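Local structure of FERM, ARHGEF and pleckstrin domain-containing protein 2 (Mus musculus, 4GYV) at residues E27-W32 and L144-F149. The protein acts through this DH (RhoGEF) domain as a guanine nucleotide exchange factor that activates RAC1, and takes part in semaphorin responses and actin remodelling. Sequence-based numbering, arbitrary orientation.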
loop_
_atom_site.group_PDB
_atom_site.type_symbol
_atom_site.label_atom_id
_atom_site.label_comp_id
_atom_site.label_asym_id
_atom_site.label_seq_id
_atom_site.Cartn_x
_atom_site.Cartn_y
_atom_site.Cartn_z
ATOM N N GLU A 27 12.191 4.736 -0.570
ATOM C CA GLU A 27 12.154 4.145 0.772
ATOM C C GLU A 27 13.013 2.871 0.906
ATOM O O GLU A 27 13.445 2.540 2.003
ATOM C CB GLU A 27 10.718 3.946 1.269
ATOM C CG GLU A 27 9.969 5.262 1.344
ATOM C CD GLU A 27 8.575 5.177 1.947
ATOM O OE1 GLU A 27 7.963 4.079 2.035
ATOM O OE2 GLU A 27 8.095 6.262 2.325
ATOM N N VAL A 28 13.267 2.179 -0.200
ATOM C CA VAL A 28 14.187 1.054 -0.185
ATOM C C VAL A 28 15.534 1.510 0.351
ATOM O O VAL A 28 16.186 0.801 1.112
ATOM C CB VAL A 28 14.437 0.471 -1.582
ATOM C CG1 VAL A 28 15.442 -0.669 -1.487
ATOM C CG2 VAL A 28 13.156 -0.017 -2.190
ATOM N N ILE A 29 15.947 2.709 -0.040
ATOM C CA ILE A 29 17.217 3.248 0.435
ATOM C C ILE A 29 17.090 3.945 1.768
ATOM O O ILE A 29 17.823 3.636 2.700
ATOM C CB ILE A 29 17.774 4.273 -0.530
ATOM C CG1 ILE A 29 18.085 3.621 -1.867
ATOM C CG2 ILE A 29 18.997 4.929 0.053
ATOM C CD1 ILE A 29 18.210 4.657 -2.976
ATOM N N THR A 30 16.166 4.897 1.847
ATOM C CA THR A 30 16.077 5.781 3.003
ATOM C C THR A 30 15.664 5.078 4.282
ATOM O O THR A 30 16.068 5.485 5.376
ATOM C CB THR A 30 15.148 6.952 2.738
ATOM O OG1 THR A 30 13.780 6.506 2.698
ATOM C CG2 THR A 30 15.523 7.567 1.432
ATOM N N VAL A 31 14.869 4.023 4.143
ATOM C CA VAL A 31 14.401 3.303 5.299
ATOM C C VAL A 31 15.010 1.918 5.415
ATOM O O VAL A 31 15.678 1.615 6.395
ATOM C CB VAL A 31 12.860 3.250 5.345
ATOM C CG1 VAL A 31 12.364 2.251 6.384
ATOM C CG2 VAL A 31 12.334 4.594 5.696
ATOM N N TRP A 32 14.800 1.081 4.414
ATOM C CA TRP A 32 15.076 -0.343 4.581
ATOM C C TRP A 32 16.540 -0.724 4.540
ATOM O O TRP A 32 16.986 -1.570 5.329
ATOM C CB TRP A 32 14.243 -1.160 3.602
ATOM C CG TRP A 32 12.831 -0.824 3.832
ATOM C CD1 TRP A 32 12.034 -0.109 3.026
ATOM C CD2 TRP A 32 12.064 -1.118 4.999
ATOM N NE1 TRP A 32 10.802 0.049 3.586
ATOM C CE2 TRP A 32 10.789 -0.564 4.805
ATOM C CE3 TRP A 32 12.325 -1.809 6.186
ATOM C CZ2 TRP A 32 9.771 -0.665 5.755
ATOM C CZ3 TRP A 32 11.312 -1.909 7.128
ATOM C CH2 TRP A 32 10.054 -1.344 6.903
ATOM N N LEU A 144 15.234 -4.680 -7.046
ATOM C CA LEU A 144 16.304 -4.482 -8.022
ATOM C C LEU A 144 17.583 -4.441 -7.244
ATOM O O LEU A 144 17.560 -4.376 -6.015
ATOM C CB LEU A 144 16.155 -3.171 -8.771
ATOM C CG LEU A 144 14.744 -2.831 -9.217
ATOM C CD1 LEU A 144 14.711 -1.370 -9.493
ATOM C CD2 LEU A 144 14.395 -3.628 -10.451
ATOM N N PRO A 145 18.713 -4.519 -7.945
ATOM C CA PRO A 145 19.959 -4.334 -7.215
ATOM C C PRO A 145 19.953 -2.951 -6.604
ATOM O O PRO A 145 19.577 -1.987 -7.273
ATOM C CB PRO A 145 21.015 -4.429 -8.297
ATOM C CG PRO A 145 20.344 -4.948 -9.510
ATOM C CD PRO A 145 18.925 -5.221 -9.216
ATOM N N LEU A 146 20.342 -2.871 -5.337
ATOM C CA LEU A 146 20.252 -1.637 -4.583
ATOM C C LEU A 146 20.784 -0.421 -5.330
ATOM O O LEU A 146 20.059 0.554 -5.526
ATOM C CB LEU A 146 20.933 -1.757 -3.220
ATOM C CG LEU A 146 20.718 -0.383 -2.595
ATOM C CD1 LEU A 146 19.567 -0.358 -1.602
ATOM C CD2 LEU A 146 21.998 0.138 -2.023
ATOM N N ASN A 147 22.034 -0.481 -5.766
ATOM C CA ASN A 147 22.604 0.640 -6.494
ATOM C C ASN A 147 21.773 1.147 -7.690
ATOM O O ASN A 147 21.900 2.297 -8.077
ATOM C CB ASN A 147 24.047 0.338 -6.917
ATOM C CG ASN A 147 25.040 0.465 -5.760
ATOM O OD1 ASN A 147 24.698 0.952 -4.686
ATOM N ND2 ASN A 147 26.278 0.044 -5.990
ATOM N N THR A 148 20.907 0.329 -8.271
ATOM C CA THR A 148 20.168 0.829 -9.422
ATOM C C THR A 148 19.012 1.750 -8.994
ATOM O O THR A 148 18.473 2.519 -9.799
ATOM C CB THR A 148 19.747 -0.287 -10.424
ATOM O OG1 THR A 148 18.514 -0.852 -10.035
ATOM C CG2 THR A 148 20.779 -1.402 -10.502
ATOM N N PHE A 149 18.663 1.695 -7.712
ATOM C CA PHE A 149 17.724 2.652 -7.148
ATOM C C PHE A 149 18.327 4.034 -7.136
ATOM O O PHE A 149 17.605 5.010 -7.170
ATOM C CB PHE A 149 17.315 2.275 -5.720
ATOM C CG PHE A 149 16.411 1.074 -5.642
ATOM C CD1 PHE A 149 15.030 1.215 -5.753
ATOM C CD2 PHE A 149 16.943 -0.206 -5.476
ATOM C CE1 PHE A 149 14.182 0.100 -5.690
ATOM C CE2 PHE A 149 16.106 -1.321 -5.410
ATOM C CZ PHE A 149 14.722 -1.164 -5.514
#
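Val28 and Ile29, on the long first helix (7-39) of the all-helical DH domain, meet Phe149 and Leu146 of the short helical turn 146-149 in a buried, wholly apolar contact. The closest pair of CA atoms, Ile29 CA and Phe149 CA, is 7.6 Å apart, and the contacts are made by side chains. Phe149 can be followed outward from its backbone. Its CB faces the isoleucine, with Ile29 CD1 at 3.7 Å, and the two side chains run past each other in opposite senses. With CG anti to its own carbonyl carbon (chi1 -72°), the ring is carried on to the valine, whose side chain it crosses at about a right angle. There CE1 packs against Val28 CG2 at 3.6 Å, CE2 faces Val28 CG1 at 4.0 Å, and CZ touches both methyls. Val28 CG1 sits 4.1 Å from the centroid of the Phe149 ring and 15° off its normal, which meets the geometry of a CH-pi contact over the face. Leu144 CD1 lies over the opposite face, toward the rim, so both faces are covered, while Leu146 CA lies at the edge in the ring plane. Were Phe149 replaced by an alanine, the ring would be gone, and a gap between Val28 and Leu144 is likely to open, with Val28 CG1 losing its CH-pi contact. Outside the two segments, Tyr143 adds an edge-to-face ring contact to Phe149, while Phe136 of helix 127-137 touches both Val28 and Leu146. The turn itself is tied internally: Pro145 O accepts from both the backbone N and OG1 of Thr148, the hydroxyl approaching in the carbonyl plane. Leu146 completes the contact by its CD1 branch, which lies 4.1 Å from Val28 CG1 and 4.3 Å from Ile29 CG1.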